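Long-range contacts in chitinase (Paenibacillus sp. FPU-7, PDB 5GZT), which probably hydrolyses internal beta-1,4 linkages of chitin and chitodextrins at random, as an endo-acting glycosidase with two glycosyl hydrolase family 18 domains: residues B[182-187]-B[255-260]; B[198-203]-B[237-242]. All blocks are in the same frame, centred on the assembly; numbering follows the deposited sequence.

Both contacts belong to one small beta-sandwich, and their centres lie 9 Å apart. Contact 2 pairs strands 197-203 and 239-243 within a four-stranded antiparallel sheet; contact 1 spans the interior, from strand 184-191 of that sheet to strand 251-261 of the facing layer. Strands 184-191 and 197-203 are neighbours, probably hydrogen-bonded from Lys-185 O to Asn-202 N (2.7 Å) and from Lys-200 O to Ile-187 N (3.0 Å). Strand 251-261 pairs in turn with 264-284, which continues into the first family 18 barrel. Neither contact includes a ligand of the sodium ion, which is held by Glu-44, Thr-50, Phe-52 and Ser-72 in the N-terminal beta-helical region.

Contact 1: residues B[182-187]-B[255-260]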
ATOM      1  N   PRO B 182     -35.570 -12.264  16.658  1.00123.95           N
ATOM      2  CA  PRO B 182     -34.111 -12.101  16.671  1.00121.23           C
ATOM      3  C   PRO B 182     -33.670 -10.846  15.903  1.00112.83           C
ATOM      4  O   PRO B 182     -33.867 -10.749  14.687  1.00105.00           O
ATOM      5  CB  PRO B 182     -33.589 -13.390  16.013  1.00123.88           C
ATOM      6  CG  PRO B 182     -34.730 -13.924  15.220  1.00124.56           C
ATOM      7  CD  PRO B 182     -35.994 -13.444  15.874  1.00120.07           C
ATOM      8  N   VAL B 183     -33.119  -9.886  16.646  1.00111.03           N
ATOM      9  CA  VAL B 183     -32.530  -8.658  16.105  1.00102.85           C
ATOM     10  C   VAL B 183     -31.015  -8.783  16.291  1.00 98.00           C
ATOM     11  O   VAL B 183     -30.570  -9.219  17.362  1.00 91.69           O
ATOM     12  CB  VAL B 183     -33.092  -7.418  16.856  1.00100.69           C
ATOM     13  CG1 VAL B 183     -32.268  -6.151  16.606  1.00 97.91           C
ATOM     14  CG2 VAL B 183     -34.553  -7.197  16.485  1.00 96.33           C
ATOM     15  N   VAL B 184     -30.239  -8.428  15.253  1.00 92.86           N
ATOM     16  CA  VAL B 184     -28.753  -8.297  15.337  1.00 84.28           C
ATOM     17  C   VAL B 184     -28.329  -6.832  15.312  1.00 70.33           C
ATOM     18  O   VAL B 184     -28.559  -6.179  14.308  1.00 71.00           O
ATOM     19  CB  VAL B 184     -28.035  -8.986  14.139  1.00 83.84           C
ATOM     20  CG1 VAL B 184     -26.522  -8.704  14.174  1.00 79.75           C
ATOM     21  CG2 VAL B 184     -28.338 -10.488  14.108  1.00 81.59           C
ATOM     22  N   LYS B 185     -27.716  -6.336  16.390  1.00 71.73           N
ATOM     23  CA  LYS B 185     -27.020  -5.017  16.408  1.00 77.35           C
ATOM     24  C   LYS B 185     -25.467  -5.106  16.310  1.00 76.88           C
ATOM     25  O   LYS B 185     -24.814  -5.704  17.175  1.00 64.25           O
ATOM     26  CB  LYS B 185     -27.349  -4.250  17.676  1.00 82.13           C
ATOM     27  CG  LYS B 185     -28.836  -4.021  17.894  1.00 97.68           C
ATOM     28  CD  LYS B 185     -29.118  -3.173  19.141  1.00102.57           C
ATOM     29  CE  LYS B 185     -28.513  -1.775  19.086  1.00103.02           C
ATOM     30  NZ  LYS B 185     -28.791  -1.082  17.795  1.00110.91           N
ATOM     31  N   LEU B 186     -24.888  -4.461  15.290  1.00 73.50           N
ATOM     32  CA  LEU B 186     -23.415  -4.353  15.117  1.00 71.72           C
ATOM     33  C   LEU B 186     -22.823  -3.406  16.158  1.00 71.17           C
ATOM     34  O   LEU B 186     -23.300  -2.284  16.283  1.00 69.23           O
ATOM     35  CB  LEU B 186     -23.064  -3.831  13.711  1.00 67.34           C
ATOM     36  CG  LEU B 186     -23.651  -4.637  12.525  1.00 64.96           C
ATOM     37  CD1 LEU B 186     -23.243  -4.129  11.142  1.00 60.77           C
ATOM     38  CD2 LEU B 186     -23.350  -6.127  12.663  1.00 60.54           C
ATOM     39  N   ILE B 187     -21.821  -3.865  16.916  1.00 67.70           N
ATOM     40  CA  ILE B 187     -21.106  -3.033  17.925  1.00 70.09           C
ATOM     41  C   ILE B 187     -19.889  -2.301  17.258  1.00 75.50           C
ATOM     42  O   ILE B 187     -19.661  -1.087  17.509  1.00 67.79           O
ATOM     43  CB  ILE B 187     -20.675  -3.903  19.170  1.00 70.59           C
ATOM     44  CG1 ILE B 187     -21.856  -4.122  20.168  1.00 78.14           C
ATOM     45  CG2 ILE B 187     -19.466  -3.329  19.920  1.00 61.41           C
ATOM     46  CD1 ILE B 187     -21.994  -3.107  21.325  1.00 75.63           C
ATOM     47  N   TYR B 255     -19.056  -7.203   5.023  1.00 54.72           N
ATOM     48  CA  TYR B 255     -19.661  -8.336   5.732  1.00 59.87           C
ATOM     49  C   TYR B 255     -21.193  -8.195   5.902  1.00 63.09           C
ATOM     50  O   TYR B 255     -21.725  -7.084   5.962  1.00 54.38           O
ATOM     51  CB  TYR B 255     -18.971  -8.578   7.085  1.00 56.27           C
ATOM     52  CG  TYR B 255     -19.215  -7.494   8.102  1.00 55.11           C
ATOM     53  CD1 TYR B 255     -18.500  -6.307   8.059  1.00 57.88           C
ATOM     54  CD2 TYR B 255     -20.166  -7.643   9.097  1.00 52.20           C
ATOM     55  CE1 TYR B 255     -18.728  -5.293   8.979  1.00 54.64           C
ATOM     56  CE2 TYR B 255     -20.398  -6.635  10.026  1.00 55.83           C
ATOM     57  CZ  TYR B 255     -19.679  -5.465   9.969  1.00 55.90           C
ATOM     58  OH  TYR B 255     -19.912  -4.451  10.875  1.00 53.18           O
ATOM     59  N   SER B 256     -21.873  -9.344   5.950  1.00 63.88           N
ATOM     60  CA  SER B 256     -23.278  -9.440   6.403  1.00 65.10           C
ATOM     61  C   SER B 256     -23.372 -10.444   7.553  1.00 67.77           C
ATOM     62  O   SER B 256     -22.712 -11.515   7.540  1.00 55.47           O
ATOM     63  CB  SER B 256     -24.191  -9.925   5.293  1.00 61.13           C
ATOM     64  OG  SER B 256     -23.859 -11.275   4.993  1.00 58.36           O
ATOM     65  N   VAL B 257     -24.206 -10.081   8.522  1.00 67.13           N
ATOM     66  CA  VAL B 257     -24.535 -10.937   9.644  1.00 79.79           C
ATOM     67  C   VAL B 257     -26.080 -11.027   9.820  1.00 78.70           C
ATOM     68  O   VAL B 257     -26.820 -10.067   9.539  1.00 73.42           O
ATOM     69  CB  VAL B 257     -23.781 -10.463  10.933  1.00 79.88           C
ATOM     70  CG1 VAL B 257     -24.225  -9.072  11.380  1.00 77.72           C
ATOM     71  CG2 VAL B 257     -23.890 -11.480  12.067  1.00 71.20           C
ATOM     72  N   LYS B 258     -26.535 -12.206  10.245  1.00 76.61           N
ATOM     73  CA  LYS B 258     -27.912 -12.447  10.699  1.00 72.87           C
ATOM     74  C   LYS B 258     -27.959 -13.715  11.579  1.00 80.68           C
ATOM     75  O   LYS B 258     -27.177 -14.680  11.360  1.00 63.70           O
ATOM     76  CB  LYS B 258     -28.855 -12.622   9.512  1.00 67.63           C
ATOM     77  CG  LYS B 258     -28.235 -13.493   8.448  1.00 72.89           C
ATOM     78  CD  LYS B 258     -29.218 -14.096   7.464  1.00 81.31           C
ATOM     79  CE  LYS B 258     -28.797 -15.515   7.109  1.00 77.79           C
ATOM     80  NZ  LYS B 258     -29.380 -15.938   5.815  1.00 84.60           N
ATOM     81  N   THR B 259     -28.873 -13.664  12.564  1.00 94.36           N
ATOM     82  CA  THR B 259     -29.272 -14.785  13.444  1.00 97.69           C
ATOM     83  C   THR B 259     -30.621 -15.420  13.005  1.00104.20           C
ATOM     84  O   THR B 259     -31.310 -14.912  12.111  1.00 76.47           O
ATOM     85  CB  THR B 259     -29.412 -14.309  14.927  1.00100.15           C
ATOM     86  OG1 THR B 259     -30.183 -13.089  15.009  1.00 88.99           O
ATOM     87  CG2 THR B 259     -28.040 -14.082  15.558  1.00101.66           C
ATOM     88  N   ALA B 260     -30.996 -16.532  13.637  1.00116.88           N
ATOM     89  CA  ALA B 260     -32.365 -17.072  13.500  1.00117.11           C
ATOM     90  C   ALA B 260     -32.795 -17.840  14.750  1.00125.19           C
ATOM     91  O   ALA B 260     -32.038 -17.925  15.719  1.00134.89           O
ATOM     92  CB  ALA B 260     -32.478 -17.955  12.259  1.00104.31           C
TER
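Leu-186 and Val-257 meet at the tightest point, Leu-186 CD2 lying 3.3 Å from Val-257 CG1, closer than usual for two methyls. The same CD2 reaches the edge of the Tyr-255 ring in its plane, while Leu-186 CD1 sits 3.4 Å from Tyr-255 OH. In Val-184, with CG1 anti to the backbone N (chi1 174°), that methyl meets Val-257 CG1 at 3.6 Å, and CG2 turns to Thr-259, 3.3 Å from its OG1. Pro-182 CB closes the end on the same oxygen. Val-183 and Lys-185 point the other way, to the exposed side, where both touch Tyr-204. The axes of the short segments 184-187 and 255-260 come no closer than 7.7 Å, too far for backbone pairing, with N-to-C directions 140° apart, as between the layers of a beta-sandwich; Phe-201 and Leu-199 extend the same core. With an alanine at Leu-186, a gap would probably open beside Val-257 CG1, and the Tyr-255 ring edge and hydroxyl would lose the leucine methyls that touch them. Thr-259 OG1 is buried among carbons without a polar partner, so these segments hold together by apolar packing, at some likely polar cost, while Pro-182 O is hydrogen-bonded to Ser-266 OG.

Contact 2: residues B[198-203]-B[237-242]; sequences VLKFNA and APEVTF
Phe-242, Val-240 and Phe-201 bury the most surface, and all three lie on the core side of the paired strands. Val-240 CG1 stands over one face of the Phe-201 ring, a CH-pi contact 3.6 Å from the centroid and offset toward the rim, where it comes within 3.2 Å of Phe-201 CE2. The Phe-201 ring gets there because CG is set between its backbone N and carbonyl carbon (chi1 52°), which brings the ring across its partner. The two residues form a hydrogen-bonded antiparallel pair: Phe-201 N gives a nearly straight bond to Val-240 O (3.0 Å, 174°), and Val-240 N returns one to Phe-201 O (2.8 Å). The sheet runs 184-191, 197-203, 239-243, 233-235, an order consistent with an immunoglobulin-like sandwich whose other layer includes strands 210-215 and 251-261. Phe-242 and Leu-199 make the next such pair, their backbone bonds 2.6 and 2.8 Å long between Phe-242 N and Leu-199 O and between Leu-199 N and Phe-242 O. Their side chains run side by side, Leu-199 CD1 reaching Phe-242 CD2, and the ring beyond meets Tyr-224 and Phe-233. On the opposite face Lys-200 CG packs tightly, at 3.4 Å, against Thr-241 CG2.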
ATOM      1  N   VAL B 198     -12.208  -9.170  13.052  1.00 52.65           N
ATOM      2  CA  VAL B 198     -12.929  -9.454  14.261  1.00 54.88           C
ATOM      3  C   VAL B 198     -14.217  -8.661  14.157  1.00 61.45           C
ATOM      4  O   VAL B 198     -14.163  -7.433  14.009  1.00 56.25           O
ATOM      5  CB  VAL B 198     -12.123  -9.083  15.526  1.00 54.58           C
ATOM      6  CG1 VAL B 198     -12.972  -9.229  16.786  1.00 52.69           C
ATOM      7  CG2 VAL B 198     -10.913 -10.002  15.657  1.00 55.91           C
ATOM      8  N   LEU B 199     -15.357  -9.377  14.210  1.00 62.88           N
ATOM      9  CA  LEU B 199     -16.699  -8.766  14.154  1.00 60.89           C
ATOM     10  C   LEU B 199     -17.436  -8.958  15.458  1.00 62.84           C
ATOM     11  O   LEU B 199     -17.714 -10.100  15.838  1.00 62.37           O
ATOM     12  CB  LEU B 199     -17.503  -9.403  13.049  1.00 57.93           C
ATOM     13  CG  LEU B 199     -16.939  -9.082  11.689  1.00 65.45           C
ATOM     14  CD1 LEU B 199     -17.514  -9.994  10.618  1.00 69.27           C
ATOM     15  CD2 LEU B 199     -17.197  -7.613  11.370  1.00 68.12           C
ATOM     16  N   LYS B 200     -17.727  -7.851  16.137  1.00 64.95           N
ATOM     17  CA  LYS B 200     -18.525  -7.865  17.347  1.00 67.87           C
ATOM     18  C   LYS B 200     -19.907  -7.300  17.103  1.00 70.36           C
ATOM     19  O   LYS B 200     -20.051  -6.202  16.519  1.00 57.46           O
ATOM     20  CB  LYS B 200     -17.883  -7.054  18.470  1.00 72.02           C
ATOM     21  CG  LYS B 200     -16.624  -7.670  19.067  1.00 77.42           C
ATOM     22  CD  LYS B 200     -16.285  -7.095  20.446  1.00 76.90           C
ATOM     23  CE  LYS B 200     -16.221  -5.570  20.407  1.00 81.79           C
ATOM     24  NZ  LYS B 200     -15.744  -4.928  21.666  1.00 84.55           N
ATOM     25  N   PHE B 201     -20.900  -8.052  17.602  1.00 67.07           N
ATOM     26  CA  PHE B 201     -22.324  -7.688  17.540  1.00 69.75           C
ATOM     27  C   PHE B 201     -23.102  -8.221  18.756  1.00 76.18           C
ATOM     28  O   PHE B 201     -22.773  -9.292  19.315  1.00 70.51           O
ATOM     29  CB  PHE B 201     -22.970  -8.168  16.224  1.00 60.52           C
ATOM     30  CG  PHE B 201     -22.761  -9.641  15.903  1.00 62.24           C
ATOM     31  CD1 PHE B 201     -21.555 -10.106  15.384  1.00 64.33           C
ATOM     32  CD2 PHE B 201     -23.796 -10.563  16.042  1.00 67.06           C
ATOM     33  CE1 PHE B 201     -21.371 -11.462  15.046  1.00 66.68           C
ATOM     34  CE2 PHE B 201     -23.614 -11.916  15.708  1.00 66.71           C
ATOM     35  CZ  PHE B 201     -22.400 -12.370  15.217  1.00 66.12           C
ATOM     36  N   ASN B 202     -24.099  -7.435  19.180  1.00 83.75           N
ATOM     37  CA  ASN B 202     -25.134  -7.872  20.145  1.00 83.07           C
ATOM     38  C   ASN B 202     -26.255  -8.598  19.382  1.00 85.29           C
ATOM     39  O   ASN B 202     -26.899  -7.990  18.515  1.00 76.68           O
ATOM     40  CB  ASN B 202     -25.710  -6.685  20.942  1.00 80.58           C
ATOM     41  CG  ASN B 202     -24.731  -6.142  21.995  1.00 83.53           C
ATOM     42  OD1 ASN B 202     -24.096  -6.902  22.754  1.00 86.52           O
ATOM     43  ND2 ASN B 202     -24.635  -4.817  22.073  1.00 82.30           N
ATOM     44  N   ALA B 203     -26.448  -9.894  19.680  1.00 91.68           N
ATOM     45  CA  ALA B 203     -27.509 -10.722  19.063  1.00 99.88           C
ATOM     46  C   ALA B 203     -28.619 -11.021  20.078  1.00106.47           C
ATOM     47  O   ALA B 203     -28.514 -11.954  20.882  1.00118.02           O
ATOM     48  CB  ALA B 203     -26.945 -12.021  18.483  1.00 96.31           C
ATOM     49  N   ALA B 237     -23.353 -12.628  26.836  1.00 89.35           N
ATOM     50  CA  ALA B 237     -24.789 -12.403  27.035  1.00 92.41           C
ATOM     51  C   ALA B 237     -25.472 -11.944  25.699  1.00 92.11           C
ATOM     52  O   ALA B 237     -25.754 -12.815  24.863  1.00 82.41           O
ATOM     53  CB  ALA B 237     -25.036 -11.490  28.245  1.00 95.89           C
ATOM     54  N   PRO B 238     -25.722 -10.623  25.460  1.00 94.25           N
ATOM     55  CA  PRO B 238     -25.993 -10.380  24.025  1.00 93.49           C
ATOM     56  C   PRO B 238     -24.692 -10.399  23.145  1.00 88.18           C
ATOM     57  O   PRO B 238     -24.781 -10.651  21.931  1.00 70.83           O
ATOM     58  CB  PRO B 238     -26.692  -9.004  24.020  1.00 95.70           C
ATOM     59  CG  PRO B 238     -26.192  -8.309  25.242  1.00 96.07           C
ATOM     60  CD  PRO B 238     -25.786  -9.364  26.245  1.00 96.41           C
ATOM     61  N   GLU B 239     -23.518 -10.181  23.758  1.00 84.40           N
ATOM     62  CA  GLU B 239     -22.229 -10.055  23.040  1.00 84.52           C
ATOM     63  C   GLU B 239     -21.788 -11.326  22.277  1.00 75.65           C
ATOM     64  O   GLU B 239     -21.600 -12.375  22.878  1.00 74.95           O
ATOM     65  CB  GLU B 239     -21.114  -9.647  24.035  1.00 95.23           C
ATOM     66  CG  GLU B 239     -21.016  -8.149  24.321  1.00 99.90           C
ATOM     67  CD  GLU B 239     -20.068  -7.438  23.366  1.00105.23           C
ATOM     68  OE1 GLU B 239     -18.839  -7.628  23.497  1.00 95.07           O
ATOM     69  OE2 GLU B 239     -20.552  -6.700  22.475  1.00115.27           O
ATOM     70  N   VAL B 240     -21.620 -11.240  20.961  1.00 66.86           N
ATOM     71  CA  VAL B 240     -21.017 -12.348  20.207  1.00 68.13           C
ATOM     72  C   VAL B 240     -19.977 -11.766  19.284  1.00 66.67           C
ATOM     73  O   VAL B 240     -20.191 -10.719  18.719  1.00 74.16           O
ATOM     74  CB  VAL B 240     -22.046 -13.215  19.445  1.00 69.61           C
ATOM     75  CG1 VAL B 240     -23.134 -12.365  18.846  1.00 78.33           C
ATOM     76  CG2 VAL B 240     -21.393 -14.089  18.369  1.00 70.18           C
ATOM     77  N   THR B 241     -18.851 -12.452  19.155  1.00 64.16           N
ATOM     78  CA  THR B 241     -17.687 -11.933  18.433  1.00 63.04           C
ATOM     79  C   THR B 241     -17.187 -12.988  17.425  1.00 57.51           C
ATOM     80  O   THR B 241     -16.823 -14.105  17.817  1.00 57.61           O
ATOM     81  CB  THR B 241     -16.539 -11.549  19.402  1.00 58.45           C
ATOM     82  OG1 THR B 241     -15.915 -12.746  19.878  1.00 68.05           O
ATOM     83  CG2 THR B 241     -17.041 -10.718  20.588  1.00 51.18           C
ATOM     84  N   PHE B 242     -17.204 -12.653  16.137  1.00 50.00           N
ATOM     85  CA  PHE B 242     -16.696 -13.567  15.141  1.00 53.89           C
ATOM     86  C   PHE B 242     -15.213 -13.244  14.875  1.00 55.06           C
ATOM     87  O   PHE B 242     -14.829 -12.071  14.862  1.00 53.00           O
ATOM     88  CB  PHE B 242     -17.533 -13.488  13.877  1.00 53.05           C
ATOM     89  CG  PHE B 242     -16.905 -14.181  12.719  1.00 56.08           C
ATOM     90  CD1 PHE B 242     -16.953 -15.562  12.621  1.00 58.04           C
ATOM     91  CD2 PHE B 242     -16.220 -13.455  11.752  1.00 57.74           C
ATOM     92  CE1 PHE B 242     -16.356 -16.219  11.559  1.00 60.18           C
ATOM     93  CE2 PHE B 242     -15.615 -14.103  10.697  1.00 57.43           C
ATOM     94  CZ  PHE B 242     -15.675 -15.489  10.603  1.00 62.83           C
TER